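PDB 2QN0: neurotoxin from Clostridium botulinum, which probably cleaves SNARE proteins as the zinc-dependent light-chain protease of botulinum neurotoxin serotype C1. Local coordinates for residues E104-R109 against H229-A234; S251-S254 against Q260-V263; A268-Y271 against T277-L280. All coordinates share one frame; numbering follows the deposited sequence.

Interaction 1 of 3, residues E104-R109 against H229-A234. With ZN (zinc ion), chain B.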
ATOM      1  N   GLU A 104       1.078  -8.091  11.960  1.00 16.61           N
ATOM      2  CA  GLU A 104       1.309  -9.455  11.501  1.00 17.15           C
ATOM      3  C   GLU A 104       0.082  -9.922  10.716  1.00 16.52           C
ATOM      4  O   GLU A 104       0.208 -10.578   9.683  1.00 16.06           O
ATOM      5  CB  GLU A 104       1.550 -10.387  12.692  1.00 19.98           C
ATOM      6  CG  GLU A 104       1.902 -11.809  12.283  1.00 27.82           C
ATOM      7  CD  GLU A 104       2.061 -12.738  13.471  1.00 33.25           C
ATOM      8  OE1 GLU A 104       2.775 -12.366  14.426  1.00 36.02           O
ATOM      9  OE2 GLU A 104       1.478 -13.842  13.445  1.00 37.93           O
ATOM     10  N   GLU A 105      -1.105  -9.571  11.204  1.00 16.55           N
ATOM     11  CA  GLU A 105      -2.345  -9.963  10.534  1.00 17.02           C
ATOM     12  C   GLU A 105      -2.478  -9.238   9.196  1.00 15.38           C
ATOM     13  O   GLU A 105      -2.912  -9.825   8.204  1.00 16.75           O
ATOM     14  CB  GLU A 105      -3.552  -9.655  11.427  1.00 18.50           C
ATOM     15  CG  GLU A 105      -4.897 -10.109  10.865  1.00 22.55           C
ATOM     16  CD  GLU A 105      -4.965 -11.611  10.608  1.00 27.17           C
ATOM     17  OE1 GLU A 105      -4.379 -12.384  11.396  1.00 29.94           O
ATOM     18  OE2 GLU A 105      -5.620 -12.020   9.624  1.00 29.73           O
ATOM     19  N   LEU A 106      -2.107  -7.960   9.172  1.00 14.88           N
ATOM     20  CA  LEU A 106      -2.167  -7.170   7.944  1.00 14.42           C
ATOM     21  C   LEU A 106      -1.283  -7.821   6.881  1.00 14.34           C
ATOM     22  O   LEU A 106      -1.706  -8.034   5.741  1.00 14.75           O
ATOM     23  CB  LEU A 106      -1.684  -5.740   8.219  1.00 12.07           C
ATOM     24  CG  LEU A 106      -1.555  -4.786   7.029  1.00 14.03           C
ATOM     25  CD1 LEU A 106      -2.928  -4.555   6.391  1.00 15.11           C
ATOM     26  CD2 LEU A 106      -0.959  -3.470   7.505  1.00 13.46           C
ATOM     27  N   ILE A 107      -0.051  -8.146   7.261  1.00 13.49           N
ATOM     28  CA  ILE A 107       0.882  -8.777   6.332  1.00 13.60           C
ATOM     29  C   ILE A 107       0.391 -10.162   5.914  1.00 13.90           C
ATOM     30  O   ILE A 107       0.479 -10.542   4.744  1.00 14.57           O
ATOM     31  CB  ILE A 107       2.289  -8.893   6.965  1.00 15.32           C
ATOM     32  CG1 ILE A 107       2.849  -7.490   7.220  1.00 15.34           C
ATOM     33  CG2 ILE A 107       3.222  -9.672   6.040  1.00 17.39           C
ATOM     34  CD1 ILE A 107       4.139  -7.463   8.033  1.00 15.66           C
ATOM     35  N   TYR A 108      -0.132 -10.918   6.873  1.00 14.82           N
ATOM     36  CA  TYR A 108      -0.633 -12.254   6.584  1.00 15.53           C
ATOM     37  C   TYR A 108      -1.727 -12.201   5.520  1.00 15.31           C
ATOM     38  O   TYR A 108      -1.690 -12.936   4.532  1.00 14.82           O
ATOM     39  CB  TYR A 108      -1.197 -12.896   7.853  1.00 18.35           C
ATOM     40  CG  TYR A 108      -1.869 -14.225   7.598  1.00 23.48           C
ATOM     41  CD1 TYR A 108      -1.119 -15.378   7.368  1.00 26.16           C
ATOM     42  CD2 TYR A 108      -3.259 -14.320   7.531  1.00 27.89           C
ATOM     43  CE1 TYR A 108      -1.738 -16.595   7.074  1.00 28.16           C
ATOM     44  CE2 TYR A 108      -3.887 -15.529   7.237  1.00 30.70           C
ATOM     45  CZ  TYR A 108      -3.120 -16.660   7.009  1.00 30.99           C
ATOM     46  OH  TYR A 108      -3.738 -17.852   6.707  1.00 34.80           O
ATOM     47  N   ARG A 109      -2.707 -11.329   5.720  1.00 14.60           N
ATOM     48  CA  ARG A 109      -3.803 -11.226   4.764  1.00 14.60           C
ATOM     49  C   ARG A 109      -3.342 -10.797   3.378  1.00 15.04           C
ATOM     50  O   ARG A 109      -3.692 -11.423   2.379  1.00 13.38           O
ATOM     51  CB  ARG A 109      -4.873 -10.266   5.291  1.00 16.00           C
ATOM     52  CG  ARG A 109      -5.479 -10.736   6.605  1.00 18.60           C
ATOM     53  CD  ARG A 109      -6.683  -9.911   7.012  1.00 25.93           C
ATOM     54  NE  ARG A 109      -7.119 -10.264   8.360  1.00 28.96           N
ATOM     55  CZ  ARG A 109      -8.255  -9.860   8.916  1.00 29.74           C
ATOM     56  NH1 ARG A 109      -9.091  -9.084   8.240  1.00 30.97           N
ATOM     57  NH2 ARG A 109      -8.548 -10.223  10.158  1.00 31.54           N
ATOM     58  N   HIS A 229      -0.232   2.887   5.881  1.00 12.57           N
ATOM     59  CA  HIS A 229      -1.349   3.641   5.318  1.00 11.84           C
ATOM     60  C   HIS A 229      -1.616   3.127   3.902  1.00 13.14           C
ATOM     61  O   HIS A 229      -2.766   2.868   3.534  1.00 12.76           O
ATOM     62  CB  HIS A 229      -1.023   5.138   5.278  1.00 11.92           C
ATOM     63  CG  HIS A 229      -2.042   5.959   4.551  1.00 13.08           C
ATOM     64  ND1 HIS A 229      -2.967   6.746   5.203  1.00 13.23           N
ATOM     65  CD2 HIS A 229      -2.286   6.108   3.228  1.00 14.32           C
ATOM     66  CE1 HIS A 229      -3.734   7.349   4.312  1.00 14.36           C
ATOM     67  NE2 HIS A 229      -3.342   6.979   3.107  1.00 13.00           N
ATOM     68  N   GLU A 230      -0.559   2.969   3.103  1.00 12.02           N
ATOM     69  CA  GLU A 230      -0.732   2.470   1.742  1.00 11.65           C
ATOM     70  C   GLU A 230      -1.168   1.005   1.755  1.00 11.70           C
ATOM     71  O   GLU A 230      -1.923   0.571   0.882  1.00 12.38           O
ATOM     72  CB  GLU A 230       0.563   2.619   0.923  1.00 13.20           C
ATOM     73  CG  GLU A 230       1.014   4.067   0.674  1.00 13.62           C
ATOM     74  CD  GLU A 230      -0.090   4.967   0.124  1.00 15.33           C
ATOM     75  OE1 GLU A 230      -0.824   4.545  -0.799  1.00 13.94           O
ATOM     76  OE2 GLU A 230      -0.212   6.111   0.608  1.00 14.92           O
ATOM     77  N   LEU A 231      -0.702   0.237   2.736  1.00 11.47           N
ATOM     78  CA  LEU A 231      -1.105  -1.167   2.821  1.00 11.32           C
ATOM     79  C   LEU A 231      -2.617  -1.246   3.062  1.00 12.57           C
ATOM     80  O   LEU A 231      -3.260  -2.235   2.711  1.00 12.58           O
ATOM     81  CB  LEU A 231      -0.346  -1.893   3.942  1.00 12.49           C
ATOM     82  CG  LEU A 231       1.167  -2.065   3.712  1.00 11.17           C
ATOM     83  CD1 LEU A 231       1.782  -2.815   4.896  1.00 13.56           C
ATOM     84  CD2 LEU A 231       1.418  -2.835   2.413  1.00 12.65           C
ATOM     85  N   ASN A 232      -3.186  -0.203   3.663  1.00 12.73           N
ATOM     86  CA  ASN A 232      -4.631  -0.189   3.890  1.00 12.27           C
ATOM     87  C   ASN A 232      -5.346  -0.053   2.551  1.00 11.35           C
ATOM     88  O   ASN A 232      -6.384  -0.679   2.331  1.00 13.12           O
ATOM     89  CB  ASN A 232      -5.029   0.954   4.827  1.00 11.49           C
ATOM     90  CG  ASN A 232      -4.554   0.720   6.247  1.00 14.05           C
ATOM     91  OD1 ASN A 232      -4.269  -0.415   6.633  1.00 14.25           O
ATOM     92  ND2 ASN A 232      -4.480   1.785   7.035  1.00 13.12           N
ATOM     93  N   HIS A 233      -4.811   0.777   1.659  1.00 11.05           N
ATOM     94  CA  HIS A 233      -5.416   0.910   0.337  1.00 12.14           C
ATOM     95  C   HIS A 233      -5.333  -0.456  -0.342  1.00 13.98           C
ATOM     96  O   HIS A 233      -6.275  -0.888  -1.009  1.00 12.85           O
ATOM     97  CB  HIS A 233      -4.675   1.943  -0.514  1.00 12.09           C
ATOM     98  CG  HIS A 233      -4.932   3.358  -0.103  1.00 13.78           C
ATOM     99  ND1 HIS A 233      -6.205   3.881   0.006  1.00 14.14           N
ATOM    100  CD2 HIS A 233      -4.083   4.369   0.198  1.00 13.69           C
ATOM    101  CE1 HIS A 233      -6.128   5.153   0.354  1.00 15.18           C
ATOM    102  NE2 HIS A 233      -4.851   5.472   0.477  1.00 15.11           N
ATOM    103  N   ALA A 234      -4.201  -1.137  -0.163  1.00 13.54           N
ATOM    104  CA  ALA A 234      -4.008  -2.460  -0.763  1.00 12.24           C
ATOM    105  C   ALA A 234      -5.012  -3.461  -0.207  1.00 12.67           C
ATOM    106  O   ALA A 234      -5.476  -4.349  -0.927  1.00 12.73           O
ATOM    107  CB  ALA A 234      -2.574  -2.956  -0.518  1.00 12.62           C
TER
HETATM  108 ZN    ZN B 431      -3.937   7.227   1.110  1.00 16.27          ZN
HETATM  109  O   HOH W   1      -2.232   7.577  -0.032  1.00 15.79           O
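Leu106, on helix 101-112, and Leu231, on the HExxH helix 223-238, meet on the buried back of the zinc site, a simple case of a metal-binding helix packed on the side away from its metal. The bond from CA to CB of Leu106 already points at the zinc helix. With CG anti to the backbone N (chi1 175°), the side chain continues that way, and at CG it forks. CD2 of Leu106 does the main touching, 3.8 Å from CD1 of Leu231 and 3.9 Å from CB of Leu231. The other branch, CD1 of Leu106, approaches OD1 of Asn232 at 4.4 Å. No hydrogen bond spans the two segments. The amide of Asn232 is satisfied elsewhere, OD1 by the hydroxyl of Tyr363 and ND2 by the carbonyl of Ala272. Met228 and Met235 extend the apolar surface around Leu106, and Ile97 and Ile192 meet Leu231. On the other side of the helix, one turn brings His229 and His233 together on the metal, joined there by Glu269. Glu230, between them, bends its chain so that OE2 accepts a hydrogen bond of 2.6 Å from the zinc-bound water, and each histidine holds the zinc ion through its NE2 at 2.1 Å.

Interaction 2 of 3, residues S251-S254 against Q260-V263; sequences SVTS and QYNV
Ser251 and Val263 form the pair farthest from the turn in this part of an antiparallel beta hairpin, in which strands 248-253 and 261-266 are tied by backbone amides. Each residue both gives and takes: Ser251 N donates to Val263 O at 2.7 Å, and Val263 N returns to Ser251 O at 2.6 Å, the latter with its donor 40° out of the carbonyl plane. Thr253 and Tyr261 repeat the double exchange, with Thr253 N donating to Tyr261 O at 3.0 Å and Tyr261 N to Thr253 O at 2.7 Å. Between these hydrogen-bonded pairs, Val252 faces Asn262 as a non-hydrogen-bonded pair. Three of the four carbonyls also receive CA-H...O contacts: Ser251 O from Asn262 CA, Tyr261 O from Val252 CA and Thr253 O from Gln260 CA. Thr253 O, besides, sits 3.1 Å above one face of the Tyr261 ring, toward its rim. The ring folds back against the partner strand because CG lies between the backbone N and the carbonyl carbon (chi1 58°), and Thr253 CG2 rests 3.6 Å from Tyr261 OH. On the sheet face bearing Val252, CG2 of that residue packs 3.6 Å from NE2 of the extended Gln260. The serine and threonine hydroxyls find partners elsewhere: Thr253 OG1 bonds Leu376 O, Ser254 OG bonds Asn378 OD1, and Ser251 OG bonds Ile249 O. At the protein surface, the hairpin follows helix 223-238 in the chain, and its second strand runs directly into helix 267-273.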
ATOM      1  N   SER A 251     -12.750  19.893   0.993  1.00 18.79           N
ATOM      2  CA  SER A 251     -12.097  20.337   2.218  1.00 19.77           C
ATOM      3  C   SER A 251     -10.952  21.306   1.935  1.00 18.08           C
ATOM      4  O   SER A 251     -10.754  21.745   0.806  1.00 20.02           O
ATOM      5  CB  SER A 251     -11.530  19.122   2.961  1.00 21.70           C
ATOM      6  OG  SER A 251     -12.445  18.038   2.968  1.00 25.62           O
ATOM      7  N   VAL A 252     -10.197  21.616   2.984  1.00 20.92           N
ATOM      8  CA  VAL A 252      -9.054  22.512   2.869  1.00 22.20           C
ATOM      9  C   VAL A 252      -7.903  22.007   3.730  1.00 23.24           C
ATOM     10  O   VAL A 252      -8.094  21.231   4.662  1.00 23.95           O
ATOM     11  CB  VAL A 252      -9.394  23.947   3.339  1.00 22.48           C
ATOM     12  CG1 VAL A 252     -10.514  24.533   2.479  1.00 24.48           C
ATOM     13  CG2 VAL A 252      -9.784  23.935   4.807  1.00 23.17           C
ATOM     14  N   THR A 253      -6.701  22.457   3.400  1.00 25.79           N
ATOM     15  CA  THR A 253      -5.511  22.090   4.151  1.00 27.28           C
ATOM     16  C   THR A 253      -4.426  23.053   3.689  1.00 30.29           C
ATOM     17  O   THR A 253      -4.656  23.866   2.792  1.00 30.07           O
ATOM     18  CB  THR A 253      -5.083  20.625   3.873  1.00 28.07           C
ATOM     19  OG1 THR A 253      -4.046  20.249   4.789  1.00 26.99           O
ATOM     20  CG2 THR A 253      -4.580  20.469   2.444  1.00 26.72           C
ATOM     21  N   SER A 254      -3.254  22.981   4.302  1.00 32.30           N
ATOM     22  CA  SER A 254      -2.170  23.867   3.910  1.00 36.03           C
ATOM     23  C   SER A 254      -0.882  23.070   3.766  1.00 39.22           C
ATOM     24  O   SER A 254      -0.466  22.370   4.693  1.00 38.12           O
ATOM     25  CB  SER A 254      -2.017  24.991   4.936  1.00 36.01           C
ATOM     26  OG  SER A 254      -1.898  24.479   6.249  1.00 41.44           O
ATOM     27  N   GLN A 260      -3.901  27.815   3.543  1.00 49.03           N
ATOM     28  CA  GLN A 260      -5.135  27.048   3.410  1.00 47.26           C
ATOM     29  C   GLN A 260      -5.732  27.080   2.005  1.00 44.78           C
ATOM     30  O   GLN A 260      -6.153  28.132   1.523  1.00 44.80           O
ATOM     31  CB  GLN A 260      -6.158  27.560   4.423  1.00 49.63           C
ATOM     32  CG  GLN A 260      -7.266  26.582   4.730  1.00 52.56           C
ATOM     33  CD  GLN A 260      -8.030  26.967   5.973  1.00 55.10           C
ATOM     34  OE1 GLN A 260      -8.654  28.027   6.025  1.00 56.90           O
ATOM     35  NE2 GLN A 260      -7.978  26.113   6.991  1.00 55.85           N
ATOM     36  N   TYR A 261      -5.756  25.919   1.356  1.00 41.29           N
ATOM     37  CA  TYR A 261      -6.299  25.782   0.006  1.00 38.99           C
ATOM     38  C   TYR A 261      -7.274  24.605  -0.062  1.00 37.68           C
ATOM     39  O   TYR A 261      -7.146  23.643   0.687  1.00 35.19           O
ATOM     40  CB  TYR A 261      -5.163  25.585  -1.001  1.00 38.03           C
ATOM     41  CG  TYR A 261      -4.286  24.389  -0.718  1.00 40.09           C
ATOM     42  CD1 TYR A 261      -4.589  23.133  -1.244  1.00 39.64           C
ATOM     43  CD2 TYR A 261      -3.161  24.508   0.097  1.00 39.09           C
ATOM     44  CE1 TYR A 261      -3.794  22.024  -0.963  1.00 39.29           C
ATOM     45  CE2 TYR A 261      -2.363  23.407   0.385  1.00 39.70           C
ATOM     46  CZ  TYR A 261      -2.685  22.170  -0.146  1.00 38.82           C
ATOM     47  OH  TYR A 261      -1.901  21.080   0.152  1.00 39.78           O
ATOM     48  N   ASN A 262      -8.247  24.685  -0.962  1.00 37.97           N
ATOM     49  CA  ASN A 262      -9.251  23.637  -1.099  1.00 37.26           C
ATOM     50  C   ASN A 262      -8.763  22.361  -1.789  1.00 34.67           C
ATOM     51  O   ASN A 262      -7.944  22.398  -2.704  1.00 33.45           O
ATOM     52  CB  ASN A 262     -10.476  24.189  -1.832  1.00 42.30           C
ATOM     53  CG  ASN A 262     -10.127  24.787  -3.175  1.00 45.93           C
ATOM     54  OD1 ASN A 262      -9.672  24.087  -4.079  1.00 48.68           O
ATOM     55  ND2 ASN A 262     -10.338  26.091  -3.315  1.00 47.84           N
ATOM     56  N   VAL A 263      -9.286  21.229  -1.333  1.00 30.52           N
ATOM     57  CA  VAL A 263      -8.924  19.932  -1.883  1.00 27.66           C
ATOM     58  C   VAL A 263     -10.124  18.995  -1.813  1.00 24.91           C
ATOM     59  O   VAL A 263     -10.983  19.142  -0.945  1.00 24.69           O
ATOM     60  CB  VAL A 263      -7.759  19.299  -1.085  1.00 28.18           C
ATOM     61  CG1 VAL A 263      -8.161  19.131   0.374  1.00 26.98           C
ATOM     62  CG2 VAL A 263      -7.383  17.954  -1.682  1.00 30.27           C
TER

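Interaction 3 of 3, residues A268-Y271 against T277-L280; sequences AEIY and TIDL. With ZN (zinc ion), chain B.
Ile270 fits its CG2 methyl against the backbone of the 3-10 turn at Thr277 and Ile278, so that a short helix and the turn that follows it pack through one branched side chain. The tight part is centred on that methyl. Ile270 CG2 lies 3.4 Å from Thr277 O, 3.5 Å from Ile278 CA and 3.6 Å from Thr277 CG2. Both methyls stand anti to their own backbone N, which directs the two branches at each other where the side chains cross. Beside them Tyr271 and Ile278 meet at about a right angle, with CE1 of the Tyr271 ring 4.0 Å from the Ile278 CG2 methyl. Residues of helices 283-304 and 344-357, among them Arg286 and Thr355, close round this buried side.

Toward solvent the fit slackens. The other branch of Ile270 ends in CD1, whose nearest atom in the turn is CB of the exposed Leu280, at 4.1 Å; Ile281 also touches this side chain. Asp279 turns away, with a long, weak ion pair to Arg286.

One residue before Ile270, Glu269 leaves the helix in another direction. Its OE1 binds the zinc ion at 2.1 Å and its OE2 approaches the metal at 2.7 Å, completing the protein part of the site with His229 and His233. A glutamate on a later helix as third ligand beside an HExxH helix is consistent with the gluzincin pattern of clan MA peptidases. No hydrogen bond joins the two segments, and Thr277 O, though touched by a methyl, is taken by Leu280 N within the turn. The chemistry thus implies a contact of shape and apolar burial, while the carboxylate of Glu269 is committed to the metal.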
ATOM      1  N   ALA A 268     -11.732   7.207   0.033  1.00 13.72           N
ATOM      2  CA  ALA A 268     -10.737   6.136   0.128  1.00 14.11           C
ATOM      3  C   ALA A 268      -9.661   6.538   1.141  1.00 14.03           C
ATOM      4  O   ALA A 268      -9.158   5.702   1.899  1.00 14.73           O
ATOM      5  CB  ALA A 268     -10.107   5.889  -1.236  1.00 14.99           C
ATOM      6  N   GLU A 269      -9.308   7.820   1.149  1.00 13.13           N
ATOM      7  CA  GLU A 269      -8.302   8.326   2.077  1.00 13.98           C
ATOM      8  C   GLU A 269      -8.856   8.337   3.496  1.00 13.70           C
ATOM      9  O   GLU A 269      -8.153   8.019   4.457  1.00 12.39           O
ATOM     10  CB  GLU A 269      -7.878   9.746   1.690  1.00 13.90           C
ATOM     11  CG  GLU A 269      -7.132   9.840   0.368  1.00 13.61           C
ATOM     12  CD  GLU A 269      -5.865   9.005   0.376  1.00 14.98           C
ATOM     13  OE1 GLU A 269      -5.461   8.576   1.473  1.00 14.18           O
ATOM     14  OE2 GLU A 269      -5.278   8.791  -0.702  1.00 15.12           O
ATOM     15  N   ILE A 270     -10.122   8.716   3.627  1.00 14.22           N
ATOM     16  CA  ILE A 270     -10.759   8.761   4.932  1.00 13.17           C
ATOM     17  C   ILE A 270     -10.745   7.381   5.591  1.00 12.15           C
ATOM     18  O   ILE A 270     -10.486   7.262   6.789  1.00 14.29           O
ATOM     19  CB  ILE A 270     -12.215   9.288   4.813  1.00 14.96           C
ATOM     20  CG1 ILE A 270     -12.186  10.776   4.439  1.00 15.52           C
ATOM     21  CG2 ILE A 270     -12.967   9.082   6.130  1.00 14.23           C
ATOM     22  CD1 ILE A 270     -13.561  11.412   4.278  1.00 17.58           C
ATOM     23  N   TYR A 271     -11.017   6.334   4.818  1.00 11.70           N
ATOM     24  CA  TYR A 271     -11.004   4.991   5.384  1.00 11.78           C
ATOM     25  C   TYR A 271      -9.587   4.511   5.685  1.00 12.36           C
ATOM     26  O   TYR A 271      -9.351   3.868   6.707  1.00 13.01           O
ATOM     27  CB  TYR A 271     -11.701   4.001   4.454  1.00 12.92           C
ATOM     28  CG  TYR A 271     -13.206   3.963   4.652  1.00 15.73           C
ATOM     29  CD1 TYR A 271     -13.756   3.915   5.934  1.00 17.33           C
ATOM     30  CD2 TYR A 271     -14.072   3.946   3.561  1.00 19.60           C
ATOM     31  CE1 TYR A 271     -15.145   3.848   6.124  1.00 19.11           C
ATOM     32  CE2 TYR A 271     -15.456   3.878   3.739  1.00 20.88           C
ATOM     33  CZ  TYR A 271     -15.982   3.828   5.020  1.00 20.81           C
ATOM     34  OH  TYR A 271     -17.346   3.741   5.187  1.00 21.84           O
ATOM     35  N   THR A 277     -12.519  10.805  11.683  1.00 19.14           N
ATOM     36  CA  THR A 277     -12.628  11.335  10.325  1.00 18.65           C
ATOM     37  C   THR A 277     -13.652  10.574   9.492  1.00 17.45           C
ATOM     38  O   THR A 277     -14.242  11.129   8.567  1.00 17.62           O
ATOM     39  CB  THR A 277     -11.257  11.278   9.599  1.00 19.37           C
ATOM     40  OG1 THR A 277     -10.363  12.212  10.208  1.00 17.58           O
ATOM     41  CG2 THR A 277     -11.401  11.619   8.116  1.00 20.58           C
ATOM     42  N   ILE A 278     -13.852   9.300   9.815  1.00 16.58           N
ATOM     43  CA  ILE A 278     -14.809   8.476   9.086  1.00 15.16           C
ATOM     44  C   ILE A 278     -16.194   9.124   9.122  1.00 16.45           C
ATOM     45  O   ILE A 278     -16.980   8.974   8.188  1.00 17.25           O
ATOM     46  CB  ILE A 278     -14.873   7.055   9.689  1.00 17.78           C
ATOM     47  CG1 ILE A 278     -13.571   6.310   9.368  1.00 18.33           C
ATOM     48  CG2 ILE A 278     -16.075   6.292   9.132  1.00 19.30           C
ATOM     49  CD1 ILE A 278     -13.439   4.949  10.033  1.00 21.02           C
ATOM     50  N   ASP A 279     -16.479   9.857  10.193  1.00 16.96           N
ATOM     51  CA  ASP A 279     -17.773  10.520  10.335  1.00 19.07           C
ATOM     52  C   ASP A 279     -18.000  11.643   9.322  1.00 19.69           C
ATOM     53  O   ASP A 279     -19.116  12.153   9.195  1.00 19.24           O
ATOM     54  CB  ASP A 279     -17.938  11.063  11.754  1.00 22.89           C
ATOM     55  CG  ASP A 279     -17.999   9.960  12.793  1.00 27.79           C
ATOM     56  OD1 ASP A 279     -18.688   8.949  12.546  1.00 31.53           O
ATOM     57  OD2 ASP A 279     -17.366  10.104  13.858  1.00 34.45           O
ATOM     58  N   LEU A 280     -16.948  12.040   8.612  1.00 17.35           N
ATOM     59  CA  LEU A 280     -17.086  13.085   7.599  1.00 18.36           C
ATOM     60  C   LEU A 280     -17.911  12.538   6.437  1.00 18.00           C
ATOM     61  O   LEU A 280     -18.528  13.297   5.693  1.00 16.55           O
ATOM     62  CB  LEU A 280     -15.718  13.549   7.087  1.00 18.74           C
ATOM     63  CG  LEU A 280     -14.855  14.378   8.048  1.00 19.61           C
ATOM     64  CD1 LEU A 280     -13.556  14.773   7.358  1.00 19.48           C
ATOM     65  CD2 LEU A 280     -15.613  15.623   8.492  1.00 22.17           C
TER
HETATM   66 ZN    ZN B 431      -3.937   7.227   1.110  1.00 16.27          ZN
HETATM   67  O   HOH W   1      -2.232   7.577  -0.032  1.00 15.79           O

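How the interactions relate
The zinc ion is the common reference point. Interactions 1 and 3, with centres about 17 Å apart, supply all three protein ligands and share the metal-bound water; His229 NE2 and Glu269 OE1 come within 3.1 Å of each other on the metal. In both, apolar packing takes place on surfaces away from the site. Interaction 2 carries no ligand: the side chain of Val263 is about 12 Å from the zinc ion. Yet it lies between the other two in the chain, and its nearest atoms are about 6 Å from interaction 3 and about 13 Å from interaction 1. The hairpin thus links the HExxH helix to the helix bearing the third ligand.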